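Local coordinates for protein nisin leader peptide-processing serine protease NisP (Lactococcus lactis subsp. lactis, PDB 4MZD) that probably cleaves the leader peptide from the lantibiotic nisin precursor as a subtilisin-like serine endopeptidase of the S8 family, at residues Phe68-Asp74 and Leu333-Phe338; Ile308-Ala312 and Phe354-Val359; Val78-Ser84 and Leu395-Asp399; Asp299-Ile303 and Val349-Ser353. All blocks are in the same frame, centred on the assembly; numbering follows the deposited sequence. Where two conformers were deposited one is given.

Contact 1: residues Phe68-Asp74 and Leu333-Phe338; sequences FWDYQWD and LKDWLF
The indole of Trp73 has Lys334 O over one face, 3.1 Å above its plane, and its neighbour Asp74 CB over the opposite face. At the edge, Trp73 NE1 donates to Trp336 O at 2.8 Å. The acceptor lies almost in the indole plane, but the donor stands above the carbonyl plane. The ring thus lies against the C-terminal end of helix 332-335, with Trp336 the first residue beyond it. Trp73 CG sits between the backbone N and the carbonyl carbon (chi1 61°), which turns the indole toward that helix end. The second flat group is Phe338. Its edge points at the face of Phe68 in an offset edge-to-face pair, Phe68 CD2 to Phe338 CE2 being 3.6 Å. Tyr71 in turn brings its own edge to a face of Phe338, with planes at 60°. Three waters fill in the polar side. One of them links Tyr71 O, Asp74 OD1 and Phe338 N, and another joins Tyr71 O to Leu333 O. Asp74 OD2 rests 3.5 Å from Leu337 CB and forms a salt bridge with Lys358. The contact packs the start of helix 73-79, with Gln72 at its N-cap, against helix 332-335 and strand 337-340 of a two-stranded antiparallel hairpin. Strand 346-349 completes that hairpin, and helix 147-156 lies against Asp74 and Leu337.

Contact 2: residues Ile308-Ala312 and Phe354-Val359; sequences IYAPA and FATPKV
Lys358 NZ donates to Pro311 O at 3.0 Å and to Phe354 O at 3.2 Å. The same ammonium group also bonds Gln154 and makes a salt bridge with Asp74, so four oxygens surround its three N-H groups. This is the subtilisin-like fold: strand 308-311 of the central sheet packs on the start of helix 356-370, the helix that follows the predicted catalytic serine, Ser353. The ammonium is buried, and the nearby carboxylate and carbonyls would probably favour its charged form. Beyond CB the lysine chain is extended until its last torsion, which bends (chi4 76°) and brings NZ round to the two carbonyls. On the way its aliphatic part crosses the Pro311 ring at about a right angle, with Lys358 CD 4.0 Å from Pro311 CD. Next to the lysine the packing is small and apolar. Ala310 and Ala355 meet CB to CB at 3.9 Å, and Ala312 CB lies a little farther from Ala355 CB. Short side chains let strand and helix start come close, the CA atoms of Ala310 and Ala355 being 4.8 Å apart. Ile308 and Val359 lie alongside, pointing opposite ways, and touch through CG2 of each. Pro311 also packs on helix 73-79. Ala355 CB presses on the strand backbone itself, 3.3 Å from Ala310 O.

Contact 3: residues Val78-Ser84 and Leu395-Asp399; sequences VTNNGES and LNIVD
Val78 meets 395-399 through both methyls and its carbonyl. CG1 of Val78, set beside its backbone N (chi1 -62°), faces Leu395, 4.1 Å from Leu395 CD2. CG2 of Val78 turns to Ile397 CD1 at the same distance. Ile397 N also donates to Val78 O at 2.9 Å. A water donates to the same carbonyl and accepts from Val398 N. These bonds tie the C-terminal part of helix 73-79 to the first turn of helix 397-402. Asn396 is the N-cap of the latter: with CG anti to the backbone N, its OD1 accepts from Asp399 N at 2.9 Å. The opposite segment turns back in a type I' beta turn from Asn80 to Glu83. Thr79 OG1 accepts from Gly82 N in an ST motif and is also hydrogen-bonded to Met75 O, one turn back in the helix. The turn packs on Val398, mainly its CG2. The extended chain of Glu83 crosses the valine at about a right angle, with Glu83 OE1 3.6 Å from Val398 CG2. Asn80 also approaches this methyl in one of its two deposited conformers, a contact that remains doubtful. Ser84 CB packs on Ile397 CG2 at 3.8 Å.

Contact 4: residues Asp299-Ile303 and Val349-Ser353; sequences DFSNI and VYGNS
Two irregular loops run past each other here, nearest at Ser301 and Asn352, whose CA atoms are 6.8 Å apart, and Gly351 takes backbone angles that suit glycine. Asn352 ND2 donates to Ser301 OG at 3.0 Å, the hydroxyl oxygen lying near the amide plane. With chi1 at -176°, Ser301 OG swings to the side of its carbonyl carbon and donates to Asn302 O at 2.7 Å, in the carbonyl plane. The hydroxyl thus accepts from one loop and donates within the other, which fixes its rotation. Asn352 ND2 also bonds Leu246 O, so the amide nitrogen has two acceptors. Ser353, predicted as the nucleophile of the subtilase charge relay, follows directly in the chain. The bonds on Asn352 probably help to place the loop that carries it. Phe300 fills the other half of the contact. A chi1 of 53° swings its ring toward Gly351. Its CE1 reaches Gly351 CA at 3.6 Å, while Asn352 OD1 lies at the ring edge, near its plane. Phe300 CE2 touches Tyr350 CD1 at 3.7 Å, the two rings meeting obliquely with planes at 46°. Thr315 touches the side chains of both Phe300 and Tyr350. Asn248 packs on Phe300 and accepts from Asn352 N through its OD1.

How the contacts relate
Contacts 2 and 4 lie closest, with centres about 9 Å apart, and both belong to the subtilase domain. Their segments alternate along the chain: 299-303, 308-312, 349-353 and 354-359, the last two being continuous through Ser353. Contacts 1 and 2, centres about 14 Å apart, meet at Asp74 and Lys358. The 337-340 strand of contact 1 pairs with 346-349, which leads into contact 4. Contacts 1 and 3 share helix 73-79, their centres about 15 Å apart. Contact 3 closes a long loop that encloses contacts 2 and 4. Its centre is about 13 Å from that of contact 2, where Val78 packs on Pro311 and Leu395 on helix 356-370. The N-terminal helix is thus bound near strand 308-311 of the central sheet.

Contact 1: residues Phe68-Asp74 and Leu333-Phe338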
loop_
_atom_site.group_PDB
_atom_site.type_symbol
_atom_site.label_atom_id
_atom_site.label_comp_id
_atom_site.label_asym_id
_atom_site.label_seq_id
_atom_site.Cartn_x
_atom_site.Cartn_y
_atom_site.Cartn_z
ATOM N N PHE A 68 -22.418 -0.461 -6.742
ATOM C CA PHE A 68 -21.964 0.084 -5.468
ATOM C C PHE A 68 -21.068 1.316 -5.619
ATOM O O PHE A 68 -20.464 1.776 -4.648
ATOM C CB PHE A 68 -21.278 -1.011 -4.643
ATOM C CG PHE A 68 -22.191 -2.165 -4.279
ATOM C CD1 PHE A 68 -23.509 -1.948 -3.900
ATOM C CD2 PHE A 68 -21.725 -3.474 -4.322
ATOM C CE1 PHE A 68 -24.341 -3.016 -3.561
ATOM C CE2 PHE A 68 -22.550 -4.538 -3.980
ATOM C CZ PHE A 68 -23.857 -4.304 -3.603
ATOM N N TRP A 69 -21.000 1.873 -6.823
ATOM C CA TRP A 69 -20.240 3.096 -7.036
ATOM C C TRP A 69 -20.629 4.193 -6.046
ATOM O O TRP A 69 -19.770 4.926 -5.550
ATOM C CB TRP A 69 -20.434 3.589 -8.469
ATOM C CG TRP A 69 -19.899 4.955 -8.728
ATOM C CD1 TRP A 69 -20.625 6.082 -8.974
ATOM C CD2 TRP A 69 -18.524 5.345 -8.769
ATOM N NE1 TRP A 69 -19.788 7.150 -9.173
ATOM C CE2 TRP A 69 -18.490 6.726 -9.057
ATOM C CE3 TRP A 69 -17.316 4.662 -8.603
ATOM C CZ2 TRP A 69 -17.299 7.436 -9.178
ATOM C CZ3 TRP A 69 -16.131 5.370 -8.720
ATOM C CH2 TRP A 69 -16.133 6.742 -9.005
ATOM N N ASP A 70 -21.918 4.303 -5.745
ATOM C CA ASP A 70 -22.383 5.353 -4.843
ATOM C C ASP A 70 -21.805 5.247 -3.435
ATOM O O ASP A 70 -21.774 6.236 -2.702
ATOM C CB ASP A 70 -23.912 5.372 -4.786
ATOM C CG ASP A 70 -24.534 5.886 -6.068
ATOM O OD1 ASP A 70 -23.859 6.655 -6.784
ATOM O OD2 ASP A 70 -25.699 5.532 -6.353
ATOM N N TYR A 71 -21.347 4.056 -3.061
ATOM C CA TYR A 71 -20.729 3.850 -1.755
ATOM C C TYR A 71 -19.259 4.264 -1.750
ATOM O O TYR A 71 -18.638 4.319 -0.692
ATOM C CB TYR A 71 -20.808 2.376 -1.345
ATOM C CG TYR A 71 -22.196 1.862 -1.054
ATOM C CD1 TYR A 71 -23.109 2.630 -0.341
ATOM C CD2 TYR A 71 -22.587 0.598 -1.471
ATOM C CE1 TYR A 71 -24.380 2.162 -0.067
ATOM C CE2 TYR A 71 -23.853 0.122 -1.208
ATOM C CZ TYR A 71 -24.747 0.906 -0.508
ATOM O OH TYR A 71 -26.005 0.424 -0.247
ATOM N N GLN A 72 -18.701 4.550 -2.922
ATOM C CA GLN A 72 -17.261 4.773 -3.059
ATOM C C GLN A 72 -16.872 6.248 -2.993
ATOM O O GLN A 72 -16.279 6.788 -3.924
ATOM C CB GLN A 72 -16.750 4.142 -4.353
ATOM C CG GLN A 72 -16.941 2.650 -4.414
ATOM C CD GLN A 72 -16.209 2.057 -5.585
ATOM O OE1 GLN A 72 -16.784 1.843 -6.650
ATOM N NE2 GLN A 72 -14.923 1.801 -5.404
ATOM N N TRP A 73 -17.177 6.887 -1.865
ATOM C CA TRP A 73 -16.815 8.291 -1.653
ATOM C C TRP A 73 -15.323 8.509 -1.908
ATOM O O TRP A 73 -14.905 9.570 -2.383
ATOM C CB TRP A 73 -17.171 8.743 -0.220
ATOM C CG TRP A 73 -16.461 7.962 0.860
ATOM C CD1 TRP A 73 -16.921 6.853 1.503
ATOM C CD2 TRP A 73 -15.162 8.229 1.403
ATOM N NE1 TRP A 73 -15.991 6.404 2.410
ATOM C CE2 TRP A 73 -14.905 7.235 2.373
ATOM C CE3 TRP A 73 -14.194 9.214 1.171
ATOM C CZ2 TRP A 73 -13.709 7.182 3.093
ATOM C CZ3 TRP A 73 -13.002 9.160 1.891
ATOM C CH2 TRP A 73 -12.775 8.149 2.837
ATOM N N ASP A 74 -14.521 7.507 -1.554
ATOM C CA ASP A 74 -13.070 7.601 -1.622
ATOM C C ASP A 74 -12.573 7.592 -3.071
ATOM O O ASP A 74 -11.602 8.272 -3.417
ATOM C CB ASP A 74 -12.448 6.454 -0.817
ATOM C CG ASP A 74 -12.869 5.085 -1.325
ATOM O OD1 ASP A 74 -14.082 4.868 -1.543
ATOM O OD2 ASP A 74 -11.981 4.222 -1.513
ATOM N N LEU A 333 -20.255 4.436 6.651
ATOM C CA LEU A 333 -20.559 4.729 5.253
ATOM C C LEU A 333 -19.672 5.824 4.682
ATOM O O LEU A 333 -19.338 5.809 3.493
ATOM C CB LEU A 333 -22.025 5.131 5.095
ATOM C CG LEU A 333 -23.048 4.043 5.411
ATOM C CD1 LEU A 333 -24.426 4.649 5.609
ATOM C CD2 LEU A 333 -23.074 3.004 4.296
ATOM N N LYS A 334 -19.310 6.784 5.526
ATOM C CA LYS A 334 -18.444 7.876 5.105
ATOM C C LYS A 334 -17.027 7.763 5.656
ATOM O O LYS A 334 -16.109 8.362 5.107
ATOM C CB LYS A 334 -19.043 9.223 5.503
ATOM C CG LYS A 334 -20.366 9.519 4.827
ATOM C CD LYS A 334 -20.811 10.953 5.066
ATOM C CE LYS A 334 -20.771 11.319 6.539
ATOM N NZ LYS A 334 -19.415 11.747 6.982
ATOM N N ASP A 335 -16.852 7.006 6.737
ATOM C CA ASP A 335 -15.566 6.957 7.433
ATOM C C ASP A 335 -14.650 5.859 6.919
ATOM O O ASP A 335 -13.423 5.999 6.953
ATOM C CB ASP A 335 -15.766 6.713 8.928
ATOM C CG ASP A 335 -16.314 7.912 9.670
ATOM O OD1 ASP A 335 -16.654 8.936 9.039
ATOM O OD2 ASP A 335 -16.432 7.792 10.905
ATOM N N TRP A 336 -15.243 4.741 6.505
ATOM C CA TRP A 336 -14.477 3.607 6.011
ATOM C C TRP A 336 -14.763 3.454 4.529
ATOM O O TRP A 336 -15.682 4.086 3.998
ATOM C CB TRP A 336 -14.796 2.336 6.800
ATOM C CG TRP A 336 -14.286 2.363 8.217
ATOM C CD1 TRP A 336 -13.609 3.383 8.834
ATOM C CD2 TRP A 336 -14.412 1.318 9.187
ATOM N NE1 TRP A 336 -13.312 3.030 10.127
ATOM C CE2 TRP A 336 -13.794 1.771 10.370
ATOM C CE3 TRP A 336 -14.983 0.039 9.169
ATOM C CZ2 TRP A 336 -13.734 0.991 11.524
ATOM C CZ3 TRP A 336 -14.926 -0.733 10.319
ATOM C CH2 TRP A 336 -14.302 -0.251 11.481
ATOM N N LEU A 337 -13.965 2.645 3.853
ATOM C CA LEU A 337 -14.132 2.537 2.419
ATOM C C LEU A 337 -14.491 1.117 1.996
ATOM O O LEU A 337 -14.099 0.118 2.600
ATOM C CB LEU A 337 -12.950 3.122 1.660
ATOM C CG LEU A 337 -11.632 2.419 1.914
ATOM C CD1 LEU A 337 -11.340 1.452 0.793
ATOM C CD2 LEU A 337 -10.493 3.432 2.023
ATOM N N PHE A 338 -15.283 1.058 0.945
ATOM C CA PHE A 338 -15.920 -0.165 0.497
ATOM C C PHE A 338 -15.061 -0.800 -0.588
ATOM O O PHE A 338 -14.777 -0.173 -1.605
ATOM C CB PHE A 338 -17.283 0.235 -0.066
ATOM C CG PHE A 338 -18.223 -0.900 -0.301
ATOM C CD1 PHE A 338 -18.814 -1.569 0.753
ATOM C CD2 PHE A 338 -18.560 -1.257 -1.589
ATOM C CE1 PHE A 338 -19.717 -2.596 0.512
ATOM C CE2 PHE A 338 -19.452 -2.281 -1.836
ATOM C CZ PHE A 338 -20.041 -2.941 -0.787
HETATM O O HOH W 1 -15.961 3.617 0.021
HETATM O O HOH W 2 -20.106 3.930 1.657
HETATM O O HOH W 3 -13.481 1.989 -2.795
#

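Contact 2: residues Ile308-Ala312 and Phe354-Val359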
loop_
_atom_site.group_PDB
_atom_site.type_symbol
_atom_site.label_atom_id
_atom_site.label_comp_id
_atom_site.label_asym_id
_atom_site.label_seq_id
_atom_site.Cartn_x
_atom_site.Cartn_y
_atom_site.Cartn_z
ATOM N N ILE A 308 2.759 11.602 -0.586
ATOM C CA ILE A 308 1.492 11.954 -1.203
ATOM C C ILE A 308 0.403 11.272 -0.387
ATOM O O ILE A 308 0.647 10.227 0.224
ATOM C CB ILE A 308 1.440 11.524 -2.681
ATOM C CG1 ILE A 308 0.158 12.029 -3.350
ATOM C CG2 ILE A 308 1.574 10.013 -2.818
ATOM C CD1 ILE A 308 0.138 11.808 -4.849
ATOM N N TYR A 309 -0.786 11.865 -0.360
ATOM C CA TYR A 309 -1.883 11.334 0.440
ATOM C C TYR A 309 -3.073 10.983 -0.438
ATOM O O TYR A 309 -3.329 11.639 -1.448
ATOM C CB TYR A 309 -2.291 12.344 1.521
ATOM C CG TYR A 309 -1.181 12.598 2.516
ATOM C CD1 TYR A 309 -1.134 11.916 3.726
ATOM C CD2 TYR A 309 -0.160 13.496 2.229
ATOM C CE1 TYR A 309 -0.110 12.132 4.625
ATOM C CE2 TYR A 309 0.871 13.713 3.119
ATOM C CZ TYR A 309 0.893 13.024 4.312
ATOM O OH TYR A 309 1.912 13.229 5.214
ATOM N N ALA A 310 -3.793 9.936 -0.060
ATOM C CA ALA A 310 -5.005 9.561 -0.775
ATOM C C ALA A 310 -6.000 8.978 0.226
ATOM O O ALA A 310 -5.638 8.664 1.361
ATOM C CB ALA A 310 -4.686 8.573 -1.890
ATOM N N PRO A 311 -7.273 8.847 -0.173
ATOM C CA PRO A 311 -8.274 8.437 0.821
ATOM C C PRO A 311 -8.028 7.067 1.458
ATOM O O PRO A 311 -7.930 6.053 0.759
ATOM C CB PRO A 311 -9.584 8.466 0.026
ATOM C CG PRO A 311 -9.344 9.543 -0.989
ATOM C CD PRO A 311 -7.906 9.341 -1.409
ATOM N N ALA A 312 -7.971 7.079 2.790
ATOM C CA ALA A 312 -7.745 5.911 3.632
ATOM C C ALA A 312 -8.833 5.747 4.688
ATOM O O ALA A 312 -8.905 4.709 5.335
ATOM C CB ALA A 312 -6.392 6.007 4.315
ATOM N N PHE A 354 -4.919 1.215 1.752
ATOM C CA PHE A 354 -5.957 1.424 0.753
ATOM C C PHE A 354 -5.830 2.757 0.030
ATOM O O PHE A 354 -6.487 2.972 -0.991
ATOM C CB PHE A 354 -7.329 1.203 1.381
ATOM C CG PHE A 354 -7.419 -0.115 2.065
ATOM C CD1 PHE A 354 -7.337 -1.289 1.321
ATOM C CD2 PHE A 354 -7.481 -0.203 3.442
ATOM C CE1 PHE A 354 -7.348 -2.515 1.941
ATOM C CE2 PHE A 354 -7.505 -1.442 4.070
ATOM C CZ PHE A 354 -7.439 -2.600 3.311
ATOM N N ALA A 355 -4.973 3.636 0.554
ATOM C CA ALA A 355 -4.554 4.846 -0.152
ATOM C C ALA A 355 -3.472 4.505 -1.175
ATOM O O ALA A 355 -3.496 4.970 -2.314
ATOM C CB ALA A 355 -4.034 5.875 0.846
ATOM N N THR A 356 -2.523 3.678 -0.749
ATOM C CA THR A 356 -1.384 3.262 -1.558
ATOM C C THR A 356 -1.770 2.728 -2.949
ATOM O O THR A 356 -1.243 3.197 -3.951
ATOM C CB THR A 356 -0.520 2.282 -0.738
ATOM O OG1 THR A 356 -0.130 2.934 0.475
ATOM C CG2 THR A 356 0.737 1.880 -1.476
ATOM N N PRO A 357 -2.721 1.778 -3.028
ATOM C CA PRO A 357 -3.101 1.244 -4.344
ATOM C C PRO A 357 -3.777 2.266 -5.246
ATOM O O PRO A 357 -3.731 2.105 -6.472
ATOM C CB PRO A 357 -4.072 0.102 -3.999
ATOM C CG PRO A 357 -4.528 0.396 -2.595
ATOM C CD PRO A 357 -3.309 0.978 -1.944
ATOM N N LYS A 358 -4.424 3.274 -4.673
ATOM C CA LYS A 358 -4.992 4.332 -5.500
ATOM C C LYS A 358 -3.865 5.045 -6.243
ATOM O O LYS A 358 -3.961 5.327 -7.436
ATOM C CB LYS A 358 -5.792 5.329 -4.661
ATOM C CG LYS A 358 -7.032 4.749 -3.999
ATOM C CD LYS A 358 -7.797 5.865 -3.284
ATOM C CE LYS A 358 -9.186 5.468 -2.804
ATOM N NZ LYS A 358 -9.185 4.625 -1.580
ATOM N N VAL A 359 -2.776 5.328 -5.532
ATOM C CA VAL A 359 -1.614 5.941 -6.149
ATOM C C VAL A 359 -0.950 4.984 -7.147
ATOM O O VAL A 359 -0.593 5.389 -8.256
ATOM C CB VAL A 359 -0.626 6.429 -5.072
ATOM C CG1 VAL A 359 0.630 7.001 -5.715
ATOM C CG2 VAL A 359 -1.303 7.477 -4.189
#

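Contact 3: residues Val78-Ser84 and Leu395-Asp399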
loop_
_atom_site.group_PDB
_atom_site.type_symbol
_atom_site.label_atom_id
_atom_site.label_comp_id
_atom_site.label_asym_id
_atom_site.label_seq_id
_atom_site.Cartn_x
_atom_site.Cartn_y
_atom_site.Cartn_z
ATOM N N VAL A 78 -10.833 10.925 -5.679
ATOM C CA VAL A 78 -9.621 10.988 -6.500
ATOM C C VAL A 78 -9.862 10.991 -8.013
ATOM O O VAL A 78 -8.943 11.299 -8.782
ATOM C CB VAL A 78 -8.606 9.870 -6.144
ATOM C CG1 VAL A 78 -8.148 10.010 -4.702
ATOM C CG2 VAL A 78 -9.194 8.488 -6.396
ATOM N N THR A 79 -11.089 10.667 -8.432
ATOM C CA THR A 79 -11.441 10.596 -9.851
ATOM C C THR A 79 -12.305 11.767 -10.330
ATOM O O THR A 79 -12.719 11.781 -11.486
ATOM C CB THR A 79 -12.247 9.311 -10.177
ATOM O OG1 THR A 79 -13.493 9.339 -9.467
ATOM C CG2 THR A 79 -11.464 8.043 -9.847
ATOM N N ASN A 80 -12.566 12.729 -9.450
ATOM C CA ASN A 80 -13.538 13.783 -9.727
ATOM C C ASN A 80 -14.886 13.174 -10.077
ATOM O O ASN A 80 -15.441 13.415 -11.153
ATOM C CB ASN A 80 -13.065 14.711 -10.842
ATOM C CG ASN A 80 -11.960 15.633 -10.395
ATOM O OD1 ASN A 80 -11.607 15.668 -9.214
ATOM N ND2 ASN A 80 -11.414 16.398 -11.331
ATOM N N ASN A 81 -15.394 12.370 -9.151
ATOM C CA ASN A 81 -16.672 11.694 -9.325
ATOM C C ASN A 81 -16.799 11.023 -10.687
ATOM O O ASN A 81 -17.787 11.189 -11.410
ATOM C CB ASN A 81 -17.858 12.624 -9.040
ATOM C CG ASN A 81 -19.114 11.855 -8.685
ATOM O OD1 ASN A 81 -19.125 10.622 -8.715
ATOM N ND2 ASN A 81 -20.178 12.572 -8.332
ATOM N N GLY A 82 -15.770 10.256 -11.025
ATOM C CA GLY A 82 -15.787 9.415 -12.204
ATOM C C GLY A 82 -15.193 10.013 -13.462
ATOM O O GLY A 82 -15.026 9.306 -14.450
ATOM N N GLU A 83 -14.861 11.302 -13.442
ATOM C CA GLU A 83 -14.339 11.946 -14.640
ATOM C C GLU A 83 -13.119 11.229 -15.204
ATOM O O GLU A 83 -12.980 11.092 -16.418
ATOM C CB GLU A 83 -13.973 13.410 -14.377
ATOM C CG GLU A 83 -13.465 14.107 -15.640
ATOM C CD GLU A 83 -12.940 15.510 -15.411
ATOM O OE1 GLU A 83 -12.943 15.976 -14.254
ATOM O OE2 GLU A 83 -12.520 16.149 -16.403
ATOM N N SER A 84 -12.213 10.791 -14.336
ATOM C CA SER A 84 -10.945 10.269 -14.824
ATOM C C SER A 84 -11.105 9.019 -15.690
ATOM O O SER A 84 -10.307 8.789 -16.597
ATOM C CB SER A 84 -9.978 10.005 -13.667
ATOM O OG SER A 84 -10.504 9.047 -12.773
ATOM N N LEU A 395 -3.593 12.899 -4.133
ATOM C CA LEU A 395 -3.798 12.298 -5.443
ATOM C C LEU A 395 -5.027 12.886 -6.124
ATOM O O LEU A 395 -6.109 12.949 -5.533
ATOM C CB LEU A 395 -3.991 10.789 -5.296
ATOM C CG LEU A 395 -4.239 10.041 -6.608
ATOM C CD1 LEU A 395 -2.995 10.056 -7.492
ATOM C CD2 LEU A 395 -4.671 8.615 -6.317
ATOM N N ASN A 396 -4.850 13.309 -7.369
ATOM C CA ASN A 396 -5.958 13.734 -8.208
ATOM C C ASN A 396 -5.681 13.183 -9.591
ATOM O O ASN A 396 -4.772 13.641 -10.286
ATOM C CB ASN A 396 -6.090 15.254 -8.239
ATOM C CG ASN A 396 -7.305 15.707 -9.018
ATOM O OD1 ASN A 396 -7.380 15.519 -10.229
ATOM N ND2 ASN A 396 -8.269 16.298 -8.324
ATOM N N ILE A 397 -6.451 12.173 -9.978
ATOM C CA ILE A 397 -6.128 11.422 -11.181
ATOM C C ILE A 397 -6.379 12.230 -12.449
ATOM O O ILE A 397 -5.647 12.093 -13.424
ATOM C CB ILE A 397 -6.851 10.061 -11.208
ATOM C CG1 ILE A 397 -6.487 9.273 -9.947
ATOM C CG2 ILE A 397 -6.483 9.286 -12.463
ATOM C CD1 ILE A 397 -7.135 7.917 -9.845
ATOM N N VAL A 398 -7.400 13.082 -12.434
ATOM C CA VAL A 398 -7.616 13.966 -13.570
ATOM C C VAL A 398 -6.398 14.870 -13.798
ATOM O O VAL A 398 -5.919 15.009 -14.929
ATOM C CB VAL A 398 -8.915 14.782 -13.420
ATOM C CG1 VAL A 398 -9.003 15.838 -14.512
ATOM C CG2 VAL A 398 -10.122 13.849 -13.467
ATOM N N ASP A 399 -5.885 15.472 -12.727
ATOM C CA ASP A 399 -4.704 16.326 -12.847
ATOM C C ASP A 399 -3.510 15.530 -13.359
ATOM O O ASP A 399 -2.735 16.010 -14.189
ATOM C CB ASP A 399 -4.333 16.964 -11.508
ATOM C CG ASP A 399 -5.288 18.060 -11.089
ATOM O OD1 ASP A 399 -6.112 18.510 -11.914
ATOM O OD2 ASP A 399 -5.195 18.489 -9.923
HETATM O O HOH W 4 -9.459 13.606 -10.448
HETATM O O HOH W 5 -9.089 18.112 -11.198
#

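Contact 4: residues Asp299-Ile303 and Val349-Ser353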
loop_
_atom_site.group_PDB
_atom_site.type_symbol
_atom_site.label_atom_id
_atom_site.label_comp_id
_atom_site.label_asym_id
_atom_site.label_seq_id
_atom_site.Cartn_x
_atom_site.Cartn_y
_atom_site.Cartn_z
ATOM N N ASP A 299 -6.828 10.333 11.059
ATOM C CA ASP A 299 -6.384 10.286 12.445
ATOM C C ASP A 299 -5.273 9.268 12.675
ATOM O O ASP A 299 -4.334 9.528 13.429
ATOM C CB ASP A 299 -7.553 10.034 13.413
ATOM C CG ASP A 299 -8.193 8.663 13.237
ATOM O OD1 ASP A 299 -8.441 8.261 12.082
ATOM O OD2 ASP A 299 -8.473 8.004 14.266
ATOM N N PHE A 300 -5.377 8.108 12.029
ATOM C CA PHE A 300 -4.395 7.042 12.222
ATOM C C PHE A 300 -3.119 7.198 11.388
ATOM O O PHE A 300 -2.143 6.495 11.636
ATOM C CB PHE A 300 -5.005 5.671 11.909
ATOM C CG PHE A 300 -5.658 5.598 10.555
ATOM C CD1 PHE A 300 -4.897 5.525 9.396
ATOM C CD2 PHE A 300 -7.043 5.614 10.440
ATOM C CE1 PHE A 300 -5.497 5.479 8.151
ATOM C CE2 PHE A 300 -7.650 5.565 9.196
ATOM C CZ PHE A 300 -6.881 5.507 8.055
ATOM N N SER A 301 -3.121 8.059 10.375
ATOM C CA SER A 301 -2.016 8.045 9.418
ATOM C C SER A 301 -0.734 8.650 9.970
ATOM O O SER A 301 -0.751 9.701 10.618
ATOM C CB SER A 301 -2.391 8.783 8.138
ATOM O OG SER A 301 -1.341 8.691 7.184
ATOM N N ASN A 302 0.386 7.996 9.691
ATOM C CA ASN A 302 1.659 8.659 9.867
ATOM C C ASN A 302 1.728 9.853 8.919
ATOM O O ASN A 302 0.987 9.939 7.929
ATOM C CB ASN A 302 2.808 7.702 9.575
ATOM C CG ASN A 302 3.013 6.662 10.662
ATOM O OD1 ASN A 302 2.267 6.586 11.642
ATOM N ND2 ASN A 302 4.049 5.855 10.495
ATOM N N ILE A 303 2.630 10.770 9.233
ATOM C CA ILE A 303 2.779 11.996 8.474
ATOM C C ILE A 303 4.204 12.087 7.952
ATOM O O ILE A 303 5.160 11.939 8.717
ATOM C CB ILE A 303 2.474 13.241 9.348
ATOM C CG1 ILE A 303 1.102 13.123 10.024
ATOM C CG2 ILE A 303 2.589 14.523 8.530
ATOM C CD1 ILE A 303 1.154 12.539 11.425
ATOM N N VAL A 349 -13.304 -1.123 5.020
ATOM C CA VAL A 349 -11.944 -1.188 5.543
ATOM C C VAL A 349 -11.407 0.226 5.761
ATOM O O VAL A 349 -12.016 1.211 5.343
ATOM C CB VAL A 349 -11.010 -1.935 4.555
ATOM C CG1 VAL A 349 -11.504 -3.357 4.325
ATOM C CG2 VAL A 349 -10.899 -1.177 3.238
ATOM N N TYR A 350 -10.252 0.325 6.412
ATOM C CA TYR A 350 -9.564 1.609 6.535
ATOM C C TYR A 350 -8.074 1.348 6.635
ATOM O O TYR A 350 -7.656 0.251 7.000
ATOM C CB TYR A 350 -10.042 2.389 7.771
ATOM C CG TYR A 350 -9.652 1.726 9.068
ATOM C CD1 TYR A 350 -8.429 2.008 9.675
ATOM C CD2 TYR A 350 -10.479 0.792 9.673
ATOM C CE1 TYR A 350 -8.049 1.386 10.844
ATOM C CE2 TYR A 350 -10.105 0.166 10.852
ATOM C CZ TYR A 350 -8.890 0.475 11.426
ATOM O OH TYR A 350 -8.512 -0.135 12.596
ATOM N N GLY A 351 -7.279 2.364 6.325
ATOM C CA GLY A 351 -5.845 2.280 6.522
ATOM C C GLY A 351 -5.069 2.721 5.298
ATOM O O GLY A 351 -5.583 2.711 4.168
ATOM N N ASN A 352 -3.811 3.092 5.510
ATOM C CA ASN A 352 -2.998 3.579 4.405
ATOM C C ASN A 352 -2.750 2.525 3.335
ATOM O O ASN A 352 -2.391 2.858 2.204
ATOM C CB ASN A 352 -1.685 4.148 4.923
ATOM C CG ASN A 352 -1.888 5.444 5.680
ATOM O OD1 ASN A 352 -2.970 6.038 5.627
ATOM N ND2 ASN A 352 -0.854 5.895 6.378
ATOM N N SER A 353 -2.940 1.257 3.684
ATOM C CA SER A 353 -2.893 0.200 2.677
ATOM C C SER A 353 -3.901 0.380 1.550
ATOM O O SER A 353 -3.754 -0.266 0.519
ATOM C CB SER A 353 -3.129 -1.161 3.305
ATOM O OG SER A 353 -4.380 -1.200 3.945
#